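Red carotenoid protein (RCP) (PDB 5FCY) binds carotenoids, among them beta-carotene, as a water-soluble pigment protein and probably takes part in photoprotection in cyanobacteria. Local coordinates at residues 76-81 / 99-104; 28-33 / 144-149; 107-110 / 116-119. One frame throughout, in Å; residues are numbered along the deposited sequence.

Overall arrangement
Following the chain from its N terminus, helix 23-35 supplies the first side of contact 2 at residues 28-33, and more than a hundred residues pass before 144-149 on helix 139-150 completes it. The other two contacts fall within this long loop, one after the other, without crossing. Contact 1 closes first, joining the end of helix 68-79 to helix 95-110. Contact 3 follows, where the last turn of helix 95-110 meets the loop leading toward helix 125-136. Contacts 1 and 2 touch through Trp102 and Phe30, contacts 2 and 3 through Trp31 and Phe117. All three border the same beta-carotene, which ties together helices 23-35, 68-79, 95-110 and 139-150 and the loop after helix 95-110.

Contact 1: 76-81 / 99-104; sequences RDLIRR and LLFWYL. With BCR (beta-carotene), chain B.
Leu78 is the residue through which 76-81 meets Phe101 and Trp102 of 99-104, a touch buried in the helical interior. Arg76, first in the segment, is extended from CG to NE and carries its guanidinium to the pigment's end ring, with NH2 3.9 Å from C32 of beta-carotene. The same nitrogen forms a salt bridge with Asp24, so a charged group borders the apolar ring with its own partner close by. Two residues on, Leu78 keeps CG beside its backbone N (chi1 -63°) and sends CD1 across the gap. That one methyl serves both aromatic rings, lying 3.7 Å from Phe101 CE2 and 4.0 Å from Trp102 CZ2.

Here the contact illustrates how the all-helical carotenoid-binding fold of the orange carotenoid protein N-terminal family builds its interior: helix 95-110 crosses beside the polyene, and helix 68-79 reaches that helix through Leu78. Trp102 lies between Leu78 and the pigment: CZ2 touches Leu78 obliquely, while CE3 approaches C35 of beta-carotene in the ring plane at 3.8 Å. Its carbonyl O comes within 3.4 Å of C15, and its NE1 is hydrogen-bonded to Tyr90. Leu99 CD1, 3.8 Å from C20, and Leu100 CD2, 3.5 Å from C38, extend the pigment's lining.

Ile79 next turns toward helices 23-35 and 139-150, touching Leu27 and Tyr149. Arg80 lays its guanidinium against Arg76 CB. The positive phi of Arg81 (61°) and two bonds back into the last turn make a Schellman motif; that from Arg81 N to Leu78 O is weak.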
# COMPACT_ATOMS: atom_id res chain seq x y z
N ARG A 76 7.51 3.70 -2.75
CA ARG A 76 8.69 3.09 -2.15
C ARG A 76 9.15 3.87 -0.93
O ARG A 76 9.42 3.29 0.13
CB ARG A 76 9.81 3.01 -3.18
CG ARG A 76 9.49 2.20 -4.42
CD ARG A 76 10.56 2.40 -5.48
NE ARG A 76 10.66 1.26 -6.39
CZ ARG A 76 11.55 1.18 -7.38
NH1 ARG A 76 12.41 2.16 -7.59
NH2 ARG A 76 11.57 0.11 -8.16
N ASP A 77 9.25 5.20 -1.06
CA ASP A 77 9.70 6.03 0.04
C ASP A 77 8.77 5.94 1.24
O ASP A 77 9.21 6.10 2.38
CB ASP A 77 9.84 7.48 -0.42
CG ASP A 77 11.04 7.70 -1.32
OD1 ASP A 77 12.00 6.91 -1.25
OD2 ASP A 77 11.03 8.67 -2.10
N LEU A 78 7.47 5.70 1.01
CA LEU A 78 6.55 5.54 2.13
C LEU A 78 6.82 4.23 2.87
O LEU A 78 6.74 4.18 4.10
CB LEU A 78 5.10 5.59 1.64
CG LEU A 78 4.62 6.90 1.01
CD1 LEU A 78 3.14 6.81 0.69
CD2 LEU A 78 4.91 8.10 1.91
N ILE A 79 7.13 3.16 2.13
CA ILE A 79 7.41 1.88 2.77
C ILE A 79 8.77 1.92 3.46
O ILE A 79 8.97 1.27 4.49
CB ILE A 79 7.33 0.74 1.73
CG1 ILE A 79 5.89 0.61 1.22
CG2 ILE A 79 7.81 -0.58 2.34
CD1 ILE A 79 5.68 -0.48 0.18
N ARG A 80 9.72 2.68 2.92
CA ARG A 80 11.05 2.80 3.50
C ARG A 80 11.12 3.84 4.61
O ARG A 80 12.20 4.03 5.19
CB ARG A 80 12.06 3.17 2.41
CG ARG A 80 12.09 2.24 1.21
CD ARG A 80 12.73 2.94 0.02
NE ARG A 80 12.81 2.09 -1.16
CZ ARG A 80 13.48 2.40 -2.27
NH1 ARG A 80 14.14 3.55 -2.35
NH2 ARG A 80 13.49 1.56 -3.30
N ARG A 81 10.02 4.52 4.93
CA ARG A 81 10.01 5.56 5.97
C ARG A 81 10.96 6.71 5.63
O ARG A 81 11.54 7.34 6.53
CB ARG A 81 10.36 4.97 7.34
CG ARG A 81 9.16 4.52 8.17
CD ARG A 81 8.64 3.15 7.75
NE ARG A 81 8.12 2.41 8.90
CZ ARG A 81 7.50 1.23 8.81
NH1 ARG A 81 7.32 0.66 7.63
NH2 ARG A 81 7.07 0.63 9.91
N LEU A 99 -5.09 4.48 4.74
CA LEU A 99 -5.57 3.35 3.96
C LEU A 99 -6.41 3.81 2.78
O LEU A 99 -6.34 3.22 1.69
CB LEU A 99 -6.37 2.41 4.86
CG LEU A 99 -6.97 1.16 4.23
CD1 LEU A 99 -5.92 0.35 3.48
CD2 LEU A 99 -7.61 0.31 5.30
N LEU A 100 -7.23 4.85 2.96
CA LEU A 100 -7.98 5.41 1.85
C LEU A 100 -7.04 5.93 0.77
O LEU A 100 -7.29 5.75 -0.43
CB LEU A 100 -8.90 6.53 2.34
CG LEU A 100 -10.00 6.12 3.32
CD1 LEU A 100 -10.63 7.35 3.94
CD2 LEU A 100 -11.05 5.27 2.63
N PHE A 101 -5.96 6.60 1.18
CA PHE A 101 -4.96 7.06 0.22
C PHE A 101 -4.43 5.90 -0.61
O PHE A 101 -4.32 5.99 -1.84
CB PHE A 101 -3.82 7.75 0.96
CG PHE A 101 -2.60 7.97 0.12
CD1 PHE A 101 -2.56 8.98 -0.83
CD2 PHE A 101 -1.47 7.18 0.28
CE1 PHE A 101 -1.44 9.19 -1.60
CE2 PHE A 101 -0.35 7.38 -0.49
CZ PHE A 101 -0.33 8.39 -1.43
N TRP A 102 -4.08 4.79 0.04
CA TRP A 102 -3.57 3.64 -0.69
C TRP A 102 -4.64 3.04 -1.60
O TRP A 102 -4.31 2.44 -2.63
CB TRP A 102 -3.03 2.59 0.28
CG TRP A 102 -1.63 2.87 0.70
CD1 TRP A 102 -1.22 3.42 1.89
CD2 TRP A 102 -0.44 2.63 -0.06
NE1 TRP A 102 0.15 3.53 1.91
CE2 TRP A 102 0.65 3.06 0.73
CE3 TRP A 102 -0.19 2.10 -1.33
CZ2 TRP A 102 1.97 2.97 0.29
CZ3 TRP A 102 1.12 2.01 -1.76
CH2 TRP A 102 2.18 2.44 -0.96
N TYR A 103 -5.92 3.18 -1.24
CA TYR A 103 -6.98 2.72 -2.13
C TYR A 103 -7.05 3.58 -3.39
O TYR A 103 -7.11 3.06 -4.51
CB TYR A 103 -8.33 2.74 -1.41
CG TYR A 103 -9.47 2.31 -2.29
CD1 TYR A 103 -9.63 0.98 -2.64
CD2 TYR A 103 -10.39 3.23 -2.77
CE1 TYR A 103 -10.68 0.57 -3.45
CE2 TYR A 103 -11.44 2.83 -3.58
CZ TYR A 103 -11.58 1.50 -3.92
OH TYR A 103 -12.62 1.10 -4.73
N LEU A 104 -7.05 4.91 -3.23
CA LEU A 104 -7.11 5.80 -4.38
C LEU A 104 -5.92 5.60 -5.31
O LEU A 104 -6.03 5.83 -6.52
CB LEU A 104 -7.17 7.25 -3.92
CG LEU A 104 -8.34 7.62 -2.99
CD1 LEU A 104 -8.31 9.10 -2.68
CD2 LEU A 104 -9.68 7.22 -3.61
C1 BCR B . 7.03 -1.49 -10.39
C2 BCR B . 7.80 -2.53 -11.19
C3 BCR B . 8.49 -3.59 -10.34
C4 BCR B . 7.70 -3.90 -9.08
C5 BCR B . 6.27 -3.45 -9.24
C6 BCR B . 6.04 -2.15 -9.45
C7 BCR B . 4.92 -1.35 -8.84
C8 BCR B . 3.98 -1.80 -7.99
C9 BCR B . 2.92 -0.90 -7.45
C10 BCR B . 1.97 -1.42 -6.63
C11 BCR B . 0.86 -0.66 -6.02
C33 BCR B . 5.18 -4.47 -9.23
C31 BCR B . 6.34 -0.56 -11.39
C32 BCR B . 8.03 -0.71 -9.55
C34 BCR B . 2.95 0.55 -7.84
C12 BCR B . -0.01 -1.27 -5.20
C13 BCR B . -1.14 -0.56 -4.55
C14 BCR B . -1.98 -1.26 -3.75
C15 BCR B . -3.13 -0.69 -3.03
C16 BCR B . -3.94 -1.44 -2.27
C17 BCR B . -5.08 -0.82 -1.57
C18 BCR B . -5.95 -1.48 -0.80
C19 BCR B . -7.04 -0.69 -0.16
C20 BCR B . -7.93 -1.20 0.70
C21 BCR B . -8.96 -0.33 1.29
C22 BCR B . -9.91 -0.78 2.13
C23 BCR B . -10.92 0.20 2.63
C24 BCR B . -11.97 -0.15 3.38
C25 BCR B . -13.00 0.82 3.88
C26 BCR B . -13.01 2.12 3.56
C27 BCR B . -12.94 3.13 4.68
C28 BCR B . -13.52 2.51 5.95
C29 BCR B . -14.63 1.53 5.62
C30 BCR B . -14.12 0.36 4.78
C35 BCR B . -1.27 0.92 -4.80
C36 BCR B . -5.80 -2.97 -0.61
C37 BCR B . -9.91 -2.23 2.49
C38 BCR B . -13.19 2.59 2.14
C39 BCR B . -15.24 -0.18 3.89
C40 BCR B . -13.67 -0.75 5.72

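Contact 2: 28-33 / 144-149; sequences ALFWFI and TLFRDY. With BCR (beta-carotene), chain B.
The carotenoid pocket of this helical domain is bounded here by helices 23-35 and 139-150, whose facing turns bring Phe30 and Ile33 against Phe146 and Tyr149. The two short segments run roughly antiparallel, at 149°, with their axes 13.2 Å apart, a separation that side chains alone must bridge. Phe30 and Phe146 carry most of the contact. One face of the Phe30 ring lies against the polyene, with C16 of beta-carotene 3.6 Å above the plane and over the ring centre. The opposite face receives the edge of Tyr149 in a T-shaped stack: the ring centroids are 5.3 Å apart, the planes stand at 89°, and Tyr149 CE2 points at the middle of the Phe30 ring. Phe146 arrives from a third direction, CD1 lying 4.2 Å from Phe30 CE1 near the plane of the Phe30 ring.

Ile33, one turn further on, extends the seam. Its CG2 branch stands anti to the backbone N and crosses to Phe146, approaching CZ at 3.4 Å. On its other flank Phe146 presents CD2 to the methyl C37 of beta-carotene at 3.9 Å, so both phenylalanines serve the helix pair and the pigment together. Trp31, on the same helix as Phe30, adds CB 3.7 Å from C12 of beta-carotene. The Tyr149 hydroxyl is hydrogen-bonded to Gln26, which probably helps to fix the tyrosine's edge over Phe30.

Between the two segments the chemistry is apolar and aromatic: dispersion holds the polyene against one pi face of Phe30, while weakly positive ring hydrogens of Tyr149 probably favour the other, restraining the tilt of Phe30.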
# COMPACT_ATOMS: atom_id res chain seq x y z
N ALA A 28 3.80 -5.31 -4.78
CA ALA A 28 3.15 -6.31 -5.61
C ALA A 28 2.08 -7.06 -4.82
O ALA A 28 0.96 -7.24 -5.29
CB ALA A 28 4.18 -7.29 -6.17
N LEU A 29 2.42 -7.49 -3.61
CA LEU A 29 1.45 -8.17 -2.76
C LEU A 29 0.23 -7.29 -2.52
O LEU A 29 -0.91 -7.74 -2.62
CB LEU A 29 2.10 -8.58 -1.44
CG LEU A 29 1.21 -9.31 -0.44
CD1 LEU A 29 0.74 -10.63 -1.01
CD2 LEU A 29 1.96 -9.52 0.86
N PHE A 30 0.47 -6.02 -2.18
CA PHE A 30 -0.63 -5.09 -1.93
C PHE A 30 -1.52 -4.94 -3.16
O PHE A 30 -2.74 -4.83 -3.04
CB PHE A 30 -0.07 -3.73 -1.50
CG PHE A 30 -0.93 -2.96 -0.52
CD1 PHE A 30 -1.95 -3.56 0.20
CD2 PHE A 30 -0.70 -1.61 -0.33
CE1 PHE A 30 -2.71 -2.83 1.09
CE2 PHE A 30 -1.46 -0.87 0.56
CZ PHE A 30 -2.47 -1.48 1.27
N TRP A 31 -0.91 -4.95 -4.35
CA TRP A 31 -1.68 -4.77 -5.58
C TRP A 31 -2.56 -5.97 -5.88
O TRP A 31 -3.73 -5.81 -6.25
CB TRP A 31 -0.73 -4.51 -6.75
CG TRP A 31 -1.38 -4.67 -8.09
CD1 TRP A 31 -1.28 -5.74 -8.93
CD2 TRP A 31 -2.25 -3.73 -8.74
NE1 TRP A 31 -2.02 -5.52 -10.06
CE2 TRP A 31 -2.63 -4.30 -9.97
CE3 TRP A 31 -2.74 -2.47 -8.40
CZ2 TRP A 31 -3.47 -3.65 -10.86
CZ3 TRP A 31 -3.58 -1.82 -9.29
CH2 TRP A 31 -3.94 -2.41 -10.50
N PHE A 32 -2.03 -7.18 -5.72
CA PHE A 32 -2.82 -8.37 -6.02
C PHE A 32 -3.96 -8.53 -5.02
O PHE A 32 -5.07 -8.91 -5.40
CB PHE A 32 -1.92 -9.61 -6.03
CG PHE A 32 -1.08 -9.72 -7.26
CD1 PHE A 32 -1.65 -10.05 -8.48
CD2 PHE A 32 0.28 -9.50 -7.21
CE1 PHE A 32 -0.88 -10.15 -9.62
CE2 PHE A 32 1.06 -9.60 -8.35
CZ PHE A 32 0.48 -9.93 -9.55
N ILE A 33 -3.70 -8.25 -3.74
CA ILE A 33 -4.78 -8.22 -2.76
C ILE A 33 -5.90 -7.30 -3.23
O ILE A 33 -7.09 -7.62 -3.12
CB ILE A 33 -4.24 -7.79 -1.38
CG1 ILE A 33 -3.26 -8.83 -0.84
CG2 ILE A 33 -5.39 -7.59 -0.39
CD1 ILE A 33 -2.49 -8.38 0.39
N THR A 144 -8.33 -4.59 9.31
CA THR A 144 -7.42 -4.41 10.43
C THR A 144 -5.98 -4.65 10.00
O THR A 144 -5.07 -3.88 10.35
CB THR A 144 -7.81 -5.34 11.57
OG1 THR A 144 -9.18 -5.11 11.93
CG2 THR A 144 -6.93 -5.11 12.79
N LEU A 145 -5.75 -5.72 9.23
CA LEU A 145 -4.41 -5.99 8.72
C LEU A 145 -3.89 -4.82 7.89
O LEU A 145 -2.77 -4.33 8.11
CB LEU A 145 -4.43 -7.28 7.90
CG LEU A 145 -3.19 -7.59 7.04
CD1 LEU A 145 -1.94 -7.68 7.90
CD2 LEU A 145 -3.40 -8.88 6.27
N PHE A 146 -4.69 -4.35 6.94
CA PHE A 146 -4.25 -3.30 6.04
C PHE A 146 -3.96 -2.01 6.80
O PHE A 146 -2.96 -1.33 6.53
CB PHE A 146 -5.30 -3.05 4.95
CG PHE A 146 -5.66 -4.28 4.16
CD1 PHE A 146 -4.72 -5.27 3.92
CD2 PHE A 146 -6.94 -4.44 3.66
CE1 PHE A 146 -5.05 -6.39 3.19
CE2 PHE A 146 -7.27 -5.57 2.93
CZ PHE A 146 -6.33 -6.54 2.70
N ARG A 147 -4.83 -1.65 7.74
CA ARG A 147 -4.62 -0.43 8.52
C ARG A 147 -3.29 -0.48 9.27
O ARG A 147 -2.54 0.50 9.29
CB ARG A 147 -5.77 -0.22 9.50
CG ARG A 147 -7.09 0.14 8.83
CD ARG A 147 -8.21 0.32 9.83
NE ARG A 147 -7.89 1.32 10.85
CZ ARG A 147 -7.37 1.06 12.04
NH1 ARG A 147 -7.10 -0.19 12.41
NH2 ARG A 147 -7.11 2.05 12.88
N ASP A 148 -2.98 -1.62 9.89
CA ASP A 148 -1.73 -1.74 10.63
C ASP A 148 -0.52 -1.78 9.70
O ASP A 148 0.57 -1.35 10.08
CB ASP A 148 -1.75 -2.98 11.52
CG ASP A 148 -2.91 -2.99 12.48
OD1 ASP A 148 -3.37 -1.90 12.88
OD2 ASP A 148 -3.37 -4.09 12.85
N TYR A 149 -0.69 -2.30 8.48
CA TYR A 149 0.42 -2.38 7.54
C TYR A 149 0.80 -0.99 7.03
O TYR A 149 1.98 -0.64 6.98
CB TYR A 149 0.06 -3.31 6.38
CG TYR A 149 1.01 -3.25 5.22
CD1 TYR A 149 2.36 -3.51 5.38
CD2 TYR A 149 0.55 -2.95 3.94
CE1 TYR A 149 3.23 -3.46 4.31
CE2 TYR A 149 1.42 -2.89 2.87
CZ TYR A 149 2.76 -3.15 3.06
OH TYR A 149 3.63 -3.10 2.00
C1 BCR B . 7.03 -1.49 -10.39
C2 BCR B . 7.80 -2.53 -11.19
C3 BCR B . 8.49 -3.59 -10.34
C4 BCR B . 7.70 -3.90 -9.08
C5 BCR B . 6.27 -3.45 -9.24
C6 BCR B . 6.04 -2.15 -9.45
C7 BCR B . 4.92 -1.35 -8.84
C8 BCR B . 3.98 -1.80 -7.99
C9 BCR B . 2.92 -0.90 -7.45
C10 BCR B . 1.97 -1.42 -6.63
C11 BCR B . 0.86 -0.66 -6.02
C33 BCR B . 5.18 -4.47 -9.23
C31 BCR B . 6.34 -0.56 -11.39
C32 BCR B . 8.03 -0.71 -9.55
C34 BCR B . 2.95 0.55 -7.84
C12 BCR B . -0.01 -1.27 -5.20
C13 BCR B . -1.14 -0.56 -4.55
C14 BCR B . -1.98 -1.26 -3.75
C15 BCR B . -3.13 -0.69 -3.03
C16 BCR B . -3.94 -1.44 -2.27
C17 BCR B . -5.08 -0.82 -1.57
C18 BCR B . -5.95 -1.48 -0.80
C19 BCR B . -7.04 -0.69 -0.16
C20 BCR B . -7.93 -1.20 0.70
C21 BCR B . -8.96 -0.33 1.29
C22 BCR B . -9.91 -0.78 2.13
C23 BCR B . -10.92 0.20 2.63
C24 BCR B . -11.97 -0.15 3.38
C25 BCR B . -13.00 0.82 3.88
C26 BCR B . -13.01 2.12 3.56
C27 BCR B . -12.94 3.13 4.68
C28 BCR B . -13.52 2.51 5.95
C29 BCR B . -14.63 1.53 5.62
C30 BCR B . -14.12 0.36 4.78
C35 BCR B . -1.27 0.92 -4.80
C36 BCR B . -5.80 -2.97 -0.61
C37 BCR B . -9.91 -2.23 2.49
C38 BCR B . -13.19 2.59 2.14
C39 BCR B . -15.24 -0.18 3.89
C40 BCR B . -13.67 -0.75 5.72

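Contact 3: 107-110 / 116-119. With BCR (beta-carotene), chain B.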
# COMPACT_ATOMS: atom_id res chain seq x y z
N GLN A 107 -7.02 2.61 -7.40
CA GLN A 107 -7.98 3.08 -8.39
C GLN A 107 -7.29 3.89 -9.48
O GLN A 107 -7.52 3.67 -10.67
CB GLN A 107 -9.08 3.90 -7.72
CG GLN A 107 -10.27 3.09 -7.25
CD GLN A 107 -11.44 3.97 -6.88
OE1 GLN A 107 -11.34 5.20 -6.88
NE2 GLN A 107 -12.57 3.35 -6.56
N GLY A 108 -6.43 4.82 -9.08
CA GLY A 108 -5.69 5.61 -10.04
C GLY A 108 -4.82 4.79 -10.97
O GLY A 108 -4.40 5.28 -12.02
N MET A 109 -4.52 3.54 -10.59
CA MET A 109 -3.74 2.64 -11.44
C MET A 109 -4.62 1.90 -12.44
O MET A 109 -4.22 1.71 -13.59
CB MET A 109 -2.97 1.65 -10.57
CG MET A 109 -1.81 2.28 -9.80
SD MET A 109 -1.02 1.17 -8.62
CE MET A 109 -0.19 0.03 -9.73
N ASP A 110 -5.81 1.45 -12.01
CA ASP A 110 -6.75 0.84 -12.95
C ASP A 110 -7.22 1.85 -13.99
O ASP A 110 -7.51 1.47 -15.13
CB ASP A 110 -7.94 0.25 -12.21
CG ASP A 110 -7.70 -1.17 -11.75
OD1 ASP A 110 -6.94 -1.90 -12.41
OD2 ASP A 110 -8.29 -1.57 -10.72
N PRO A 116 1.40 2.41 -14.16
CA PRO A 116 0.71 1.11 -14.15
C PRO A 116 1.55 0.02 -13.49
O PRO A 116 2.72 0.20 -13.17
CB PRO A 116 0.50 0.82 -15.64
CG PRO A 116 1.63 1.53 -16.32
CD PRO A 116 1.89 2.77 -15.50
N PHE A 117 0.88 -1.15 -13.29
CA PHE A 117 1.46 -2.36 -12.73
C PHE A 117 1.87 -3.31 -13.85
O PHE A 117 1.15 -3.44 -14.84
CB PHE A 117 0.45 -3.06 -11.82
CG PHE A 117 1.00 -4.25 -11.08
CD1 PHE A 117 1.55 -4.10 -9.82
CD2 PHE A 117 0.95 -5.51 -11.64
CE1 PHE A 117 2.04 -5.19 -9.14
CE2 PHE A 117 1.44 -6.61 -10.96
CZ PHE A 117 1.99 -6.45 -9.71
N PRO A 118 3.02 -3.99 -13.76
CA PRO A 118 3.48 -4.80 -14.89
C PRO A 118 2.83 -6.18 -14.91
O PRO A 118 2.73 -6.86 -13.89
CB PRO A 118 4.99 -4.89 -14.66
CG PRO A 118 5.12 -4.86 -13.18
CD PRO A 118 4.00 -3.99 -12.66
N ALA A 119 2.41 -6.59 -16.11
CA ALA A 119 1.74 -7.88 -16.26
C ALA A 119 2.65 -9.04 -15.87
O ALA A 119 2.20 -10.01 -15.26
CB ALA A 119 1.27 -8.06 -17.71
C1 BCR B . 7.03 -1.49 -10.39
C2 BCR B . 7.80 -2.53 -11.19
C3 BCR B . 8.49 -3.59 -10.34
C4 BCR B . 7.70 -3.90 -9.08
C5 BCR B . 6.27 -3.45 -9.24
C6 BCR B . 6.04 -2.15 -9.45
C7 BCR B . 4.92 -1.35 -8.84
C8 BCR B . 3.98 -1.80 -7.99
C9 BCR B . 2.92 -0.90 -7.45
C10 BCR B . 1.97 -1.42 -6.63
C11 BCR B . 0.86 -0.66 -6.02
C33 BCR B . 5.18 -4.47 -9.23
C31 BCR B . 6.34 -0.56 -11.39
C32 BCR B . 8.03 -0.71 -9.55
C34 BCR B . 2.95 0.55 -7.84
C12 BCR B . -0.01 -1.27 -5.20
C13 BCR B . -1.14 -0.56 -4.55
C14 BCR B . -1.98 -1.26 -3.75
C15 BCR B . -3.13 -0.69 -3.03
C16 BCR B . -3.94 -1.44 -2.27
C17 BCR B . -5.08 -0.82 -1.57
C18 BCR B . -5.95 -1.48 -0.80
C19 BCR B . -7.04 -0.69 -0.16
C20 BCR B . -7.93 -1.20 0.70
C21 BCR B . -8.96 -0.33 1.29
C22 BCR B . -9.91 -0.78 2.13
C23 BCR B . -10.92 0.20 2.63
C24 BCR B . -11.97 -0.15 3.38
C25 BCR B . -13.00 0.82 3.88
C26 BCR B . -13.01 2.12 3.56
C27 BCR B . -12.94 3.13 4.68
C28 BCR B . -13.52 2.51 5.95
C29 BCR B . -14.63 1.53 5.62
C30 BCR B . -14.12 0.36 4.78
C35 BCR B . -1.27 0.92 -4.80
C36 BCR B . -5.80 -2.97 -0.61
C37 BCR B . -9.91 -2.23 2.49
C38 BCR B . -13.19 2.59 2.14
C39 BCR B . -15.24 -0.18 3.89
C40 BCR B . -13.67 -0.75 5.72
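Apolar packing joins Met109, on the last turn of helix 95-110, to Phe117 and to the carbonyl carbon of Pro116. The terminal methyl does the touching: Met109 CE lies 3.8 Å from Phe117 CB, at the edge of the Phe117 ring and near its plane, and 4.1 Å from Pro116 C. The thioether chain is extended as far as SD and then bends (chi3 70°), which puts CE between Phe117 and the pigment methyl C34, with SD also beside the polyene.

Packing on the carotenoid is the second kind of interaction, and it makes this turn a wall near one end of the pocket of the orange carotenoid protein N-terminal fold. Met109 SD lies 3.7 Å from C11 of beta-carotene, and CE is equally close to C34. Phe117 and Pro118 converge on another methyl, C33, which Phe117 CE1 approaches to 3.2 Å and Pro118 CD to 3.7 Å. Pro118 CD also covers the rim of one Phe117 face.

Aromatic contacts with helix 23-35 complete the setting: Phe117 stacks on Trp31 and meets Phe32 edge-to-face. Among polar links, backbone hydrogen bonding ties Gly108 to Ile114, and Asp110 OD2 is hydrogen-bonded to the Tyr34 hydroxyl.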